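Local coordinates for protein extracellular ligand-binding receptor (Sphaerobacter thermophilus, PDB 4ZPJ) that probably serves as the substrate-binding component of an ABC transporter, capturing a small-molecule ligand outside the cell for delivery to the membrane permease, at residues F169-A174 / G341-R346; L78-D83 / V322-A327. All blocks are in the same frame, centred on the assembly; numbering follows the deposited sequence.

Contact 1 of 2, residues F169-A174 / G341-R346; sequences FRVSFA and GYIGGR
V171, just past the last residue of strand 168-170, brings its backbone up to the flank of helix 336-354 at G344, where the two CA atoms are 6.2 Å apart. At G344 the helix presents bare main chain, and V171 CG2 rests on it, 3.9 Å from G344 N and 4.0 Å from G344 CA. In V171, chi1 of -62° sets CG1 anti to the carbonyl carbon and turns CG2 to the helix. Beside this, I343 adds a methyl of its own, its CG2 meeting V171 CB at 3.8 Å. With CG1 at chi1 -59°, I343 CG2 stands anti to the backbone N, and the longer branch leads away from V171. No hydrogen bond crosses; the contact is van der Waals packing between buried residues, and F381 of strand 379-383 touches both V171 and I343. The backbone of V171 is hydrogen-bonded to V149 of the adjacent strand 147-149, and R170 NH1, one residue earlier, binds the carbonyl oxygens of A152 and L154. Here the edge strand of one lobe's sheet, where the chain leaves it, is joined to a helix from much later in the chain, an interleaving consistent with the two-lobed fold of the leucine-binding protein family.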
loop_
_atom_site.group_PDB
_atom_site.type_symbol
_atom_site.label_atom_id
_atom_site.label_comp_id
_atom_site.label_asym_id
_atom_site.label_seq_id
_atom_site.Cartn_x
_atom_site.Cartn_y
_atom_site.Cartn_z
ATOM N N PHE A 169 3.366 10.379 9.794
ATOM C CA PHE A 169 4.201 9.808 8.773
ATOM C C PHE A 169 3.433 8.710 8.106
ATOM O O PHE A 169 2.649 8.014 8.766
ATOM C CB PHE A 169 5.475 9.196 9.399
ATOM C CG PHE A 169 6.362 10.184 10.099
ATOM C CD1 PHE A 169 6.063 10.617 11.396
ATOM C CD2 PHE A 169 7.488 10.638 9.505
ATOM C CE1 PHE A 169 6.875 11.551 12.046
ATOM C CE2 PHE A 169 8.355 11.546 10.161
ATOM C CZ PHE A 169 8.039 11.996 11.432
ATOM N N ARG A 170 3.683 8.495 6.831
ATOM C CA ARG A 170 3.060 7.386 6.139
ATOM C C ARG A 170 4.073 6.569 5.402
ATOM O O ARG A 170 4.881 7.123 4.654
ATOM C CB ARG A 170 1.974 7.918 5.190
ATOM C CG ARG A 170 1.292 6.828 4.411
ATOM C CD ARG A 170 -0.184 7.134 4.213
ATOM N NE ARG A 170 -0.349 8.204 3.287
ATOM C CZ ARG A 170 -1.492 8.800 2.988
ATOM N NH1 ARG A 170 -2.656 8.430 3.547
ATOM N NH2 ARG A 170 -1.489 9.767 2.079
ATOM N N VAL A 171 4.062 5.245 5.609
ATOM C CA VAL A 171 5.103 4.391 5.002
ATOM C C VAL A 171 4.523 3.491 3.909
ATOM O O VAL A 171 5.255 2.707 3.285
ATOM C CB VAL A 171 5.819 3.498 6.020
ATOM C CG1 VAL A 171 6.557 4.317 7.059
ATOM C CG2 VAL A 171 4.846 2.558 6.695
ATOM N N SER A 172 3.210 3.550 3.700
ATOM C CA SER A 172 2.592 2.729 2.648
ATOM C C SER A 172 2.513 3.477 1.276
ATOM O O SER A 172 3.349 3.301 0.358
ATOM C CB SER A 172 1.223 2.279 3.143
ATOM O OG SER A 172 0.439 3.392 3.525
ATOM N N PHE A 173 1.547 4.351 1.142
ATOM C CA PHE A 173 1.372 5.040 -0.120
ATOM C C PHE A 173 0.283 6.047 0.106
ATOM O O PHE A 173 -0.499 5.906 1.049
ATOM C CB PHE A 173 0.929 4.066 -1.255
ATOM C CG PHE A 173 -0.131 3.104 -0.836
ATOM C CD1 PHE A 173 -1.464 3.454 -0.906
ATOM C CD2 PHE A 173 0.193 1.858 -0.342
ATOM C CE1 PHE A 173 -2.471 2.593 -0.489
ATOM C CE2 PHE A 173 -0.804 0.982 0.095
ATOM C CZ PHE A 173 -2.132 1.349 0.011
ATOM N N ALA A 174 0.268 7.107 -0.699
ATOM C CA ALA A 174 -1.030 7.770 -0.905
ATOM C C ALA A 174 -1.719 6.999 -2.039
ATOM O O ALA A 174 -1.031 6.578 -2.986
ATOM C CB ALA A 174 -0.822 9.223 -1.285
ATOM N N GLY A 341 3.822 -3.193 6.441
ATOM C CA GLY A 341 4.083 -3.401 7.873
ATOM C C GLY A 341 5.563 -3.524 8.217
ATOM O O GLY A 341 6.058 -2.933 9.186
ATOM N N TYR A 342 6.281 -4.271 7.415
ATOM C CA TYR A 342 7.707 -4.410 7.597
ATOM C C TYR A 342 8.468 -3.059 7.547
ATOM O O TYR A 342 9.280 -2.742 8.392
ATOM C CB TYR A 342 8.225 -5.388 6.542
ATOM C CG TYR A 342 9.676 -5.633 6.683
ATOM C CD1 TYR A 342 10.159 -6.462 7.702
ATOM C CD2 TYR A 342 10.586 -5.028 5.824
ATOM C CE1 TYR A 342 11.516 -6.699 7.866
ATOM C CE2 TYR A 342 11.936 -5.226 6.015
ATOM C CZ TYR A 342 12.391 -6.070 7.019
ATOM O OH TYR A 342 13.739 -6.266 7.130
ATOM N N ILE A 343 8.147 -2.231 6.581
ATOM C CA ILE A 343 8.729 -0.890 6.481
ATOM C C ILE A 343 8.341 -0.061 7.713
ATOM O O ILE A 343 9.140 0.740 8.232
ATOM C CB ILE A 343 8.240 -0.186 5.189
ATOM C CG1 ILE A 343 8.630 -0.976 3.945
ATOM C CG2 ILE A 343 8.729 1.265 5.120
ATOM C CD1 ILE A 343 10.112 -0.938 3.593
ATOM N N GLY A 344 7.109 -0.186 8.171
ATOM C CA GLY A 344 6.749 0.453 9.448
ATOM C C GLY A 344 7.763 0.111 10.569
ATOM O O GLY A 344 8.238 0.963 11.329
ATOM N N GLY A 345 8.013 -1.172 10.731
ATOM C CA GLY A 345 8.804 -1.640 11.838
ATOM C C GLY A 345 10.254 -1.260 11.722
ATOM O O GLY A 345 10.889 -1.012 12.757
ATOM N N ARG A 346 10.750 -1.213 10.476
ATOM C CA ARG A 346 12.141 -0.849 10.206
ATOM C C ARG A 346 12.352 0.632 10.466
ATOM O O ARG A 346 13.335 1.041 11.048
ATOM C CB ARG A 346 12.542 -1.100 8.745
ATOM C CG ARG A 346 13.195 -2.400 8.413
ATOM C CD ARG A 346 14.478 -2.725 9.189
ATOM N NE ARG A 346 15.654 -1.948 8.833
ATOM C CZ ARG A 346 16.354 -2.116 7.718
ATOM N NH1 ARG A 346 16.006 -3.010 6.806
ATOM N NH2 ARG A 346 17.413 -1.371 7.514
#

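Contact 2 of 2, residues L78-D83 / V322-A327; sequences LTLALD and VEAFTA
L80 reaches across from helix 68-84 and straddles two neighbours on helix 316-328 with its two methyls. CD1 faces A324, 4.3 Å from A324 CB and 4.0 Å from the A324 carbonyl O. CD2 goes to F325, where it lies over the main chain, 4.1 Å from F325 CA, and also approaches the ring at its edge, near the ring plane, 4.2 Å from F325 CD1. The methyl therefore meets the phenyl rim and not its face. L80 extends with CG anti to the backbone N (chi1 -178°), which carries the fork outward to the other helix, and the closest CA atoms of the two segments, L80 CA and F325 CA, are 7.4 Å apart. One turn to each side, F321 and R328 also touch L80, so the leucine sits among residues spaced as in the hole of a knobs-into-holes packing of two helices, F321, A324, F325 and R328. R328 has a second role: its NH2 forms a salt bridge with D83 OD2, tying the helices together beyond the apolar patch. The F325 ring is itself bounded by P334 and by D338 of helix 336-354. It also meets the H329 ring, planes about 35° apart; H329 binds zinc in a structure of this protein, although that ion is not bound to this chain here. A bound zinc ion lies about 6 Å from the F325 side chain.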
loop_
_atom_site.group_PDB
_atom_site.type_symbol
_atom_site.label_atom_id
_atom_site.label_comp_id
_atom_site.label_asym_id
_atom_site.label_seq_id
_atom_site.Cartn_x
_atom_site.Cartn_y
_atom_site.Cartn_z
ATOM N N LEU A 78 5.314 -5.892 10.607
ATOM C CA LEU A 78 5.767 -5.054 11.697
ATOM C C LEU A 78 6.513 -5.848 12.757
ATOM O O LEU A 78 7.599 -5.425 13.161
ATOM C CB LEU A 78 4.531 -4.381 12.236
ATOM C CG LEU A 78 4.416 -3.244 13.206
ATOM C CD1 LEU A 78 4.993 -3.676 14.531
ATOM C CD2 LEU A 78 4.992 -1.943 12.666
ATOM N N THR A 79 5.981 -7.001 13.191
ATOM C CA THR A 79 6.638 -7.764 14.227
ATOM C C THR A 79 7.885 -8.457 13.728
ATOM O O THR A 79 8.845 -8.552 14.452
ATOM C CB THR A 79 5.716 -8.799 14.915
ATOM O OG1 THR A 79 5.032 -9.582 13.931
ATOM C CG2 THR A 79 4.709 -8.077 15.712
ATOM N N LEU A 80 7.851 -8.955 12.508
ATOM C CA LEU A 80 9.046 -9.465 11.888
ATOM C C LEU A 80 10.202 -8.447 11.916
ATOM O O LEU A 80 11.306 -8.826 12.259
ATOM C CB LEU A 80 8.744 -9.884 10.451
ATOM C CG LEU A 80 9.967 -10.461 9.784
ATOM C CD1 LEU A 80 10.352 -11.745 10.487
ATOM C CD2 LEU A 80 9.740 -10.735 8.317
ATOM N N ALA A 81 9.935 -7.168 11.618
ATOM C CA ALA A 81 11.004 -6.125 11.636
ATOM C C ALA A 81 11.455 -5.828 13.000
ATOM O O ALA A 81 12.640 -5.686 13.210
ATOM C CB ALA A 81 10.551 -4.833 11.036
ATOM N N LEU A 82 10.526 -5.740 13.953
ATOM C CA LEU A 82 10.958 -5.438 15.287
ATOM C C LEU A 82 11.755 -6.596 15.907
ATOM O O LEU A 82 12.725 -6.375 16.629
ATOM C CB LEU A 82 9.789 -5.003 16.180
ATOM C CG LEU A 82 9.221 -3.667 15.671
ATOM C CD1 LEU A 82 7.888 -3.318 16.303
ATOM C CD2 LEU A 82 10.206 -2.534 15.866
ATOM N N ASP A 83 11.384 -7.820 15.604
ATOM C CA ASP A 83 12.171 -8.960 16.049
ATOM C C ASP A 83 13.571 -9.032 15.437
ATOM O O ASP A 83 14.505 -9.383 16.126
ATOM C CB ASP A 83 11.408 -10.277 15.805
ATOM C CG ASP A 83 10.244 -10.444 16.753
ATOM O OD1 ASP A 83 10.209 -9.610 17.671
ATOM O OD2 ASP A 83 9.406 -11.395 16.649
ATOM N N VAL A 322 12.110 -12.175 2.231
ATOM C CA VAL A 322 11.331 -13.382 1.860
ATOM C C VAL A 322 11.761 -14.588 2.711
ATOM O O VAL A 322 10.916 -15.371 3.195
ATOM C CB VAL A 322 11.480 -13.749 0.382
ATOM C CG1 VAL A 322 10.708 -14.999 0.051
ATOM C CG2 VAL A 322 10.934 -12.640 -0.503
ATOM N N GLU A 323 13.069 -14.747 2.900
ATOM C CA GLU A 323 13.555 -15.885 3.703
ATOM C C GLU A 323 13.094 -15.825 5.138
ATOM O O GLU A 323 12.642 -16.824 5.667
ATOM C CB GLU A 323 15.070 -15.952 3.708
ATOM C CG GLU A 323 15.544 -16.641 2.471
ATOM C CD GLU A 323 16.998 -16.384 2.188
ATOM O OE1 GLU A 323 17.730 -15.864 3.091
ATOM O OE2 GLU A 323 17.377 -16.716 1.042
ATOM N N ALA A 324 13.221 -14.653 5.761
ATOM C CA ALA A 324 12.809 -14.508 7.137
ATOM C C ALA A 324 11.279 -14.590 7.261
ATOM O O ALA A 324 10.724 -15.093 8.269
ATOM C CB ALA A 324 13.357 -13.207 7.704
ATOM N N PHE A 325 10.582 -14.182 6.211
ATOM C CA PHE A 325 9.136 -14.221 6.257
ATOM C C PHE A 325 8.664 -15.656 6.128
ATOM O O PHE A 325 7.914 -16.145 6.962
ATOM C CB PHE A 325 8.507 -13.336 5.192
ATOM C CG PHE A 325 7.022 -13.192 5.339
ATOM C CD1 PHE A 325 6.485 -12.203 6.121
ATOM C CD2 PHE A 325 6.165 -14.086 4.729
ATOM C CE1 PHE A 325 5.123 -12.084 6.250
ATOM C CE2 PHE A 325 4.799 -13.976 4.866
ATOM C CZ PHE A 325 4.283 -12.971 5.621
ATOM N N THR A 326 9.107 -16.327 5.080
ATOM C CA THR A 326 8.727 -17.722 4.873
ATOM C C THR A 326 9.176 -18.655 5.995
ATOM O O THR A 326 8.469 -19.597 6.281
ATOM C CB THR A 326 9.306 -18.290 3.573
ATOM O OG1 THR A 326 10.680 -18.029 3.598
ATOM C CG2 THR A 326 8.692 -17.624 2.348
ATOM N N ALA A 327 10.326 -18.413 6.633
ATOM C CA ALA A 327 10.727 -19.252 7.777
ATOM C C ALA A 327 9.698 -19.152 8.914
ATOM O O ALA A 327 9.447 -20.104 9.598
ATOM C CB ALA A 327 12.129 -18.903 8.279
#

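Helix 336-354, half of contact 1, also packs on helix 68-84 of contact 2; the two centres are 15 Å apart. While I343 and G344 face V171 in contact 1, the flanking residues of that same turn, Y342 and G345, meet helix 68-84: Y342 O is 3.6 Å from A81 CB, and G345 O is 3.5 Å from L82 CD2. Y342 reinforces the junction, its ring meeting that of F321 and its hydroxyl hydrogen-bonded to Q84. Along the chain the four segments alternate, so residues far apart in sequence interlock. A bound zinc ion lies about 6 Å from the side chain of F325, whereas from the side chain of I343 a bound zinc ion is about 11 Å away.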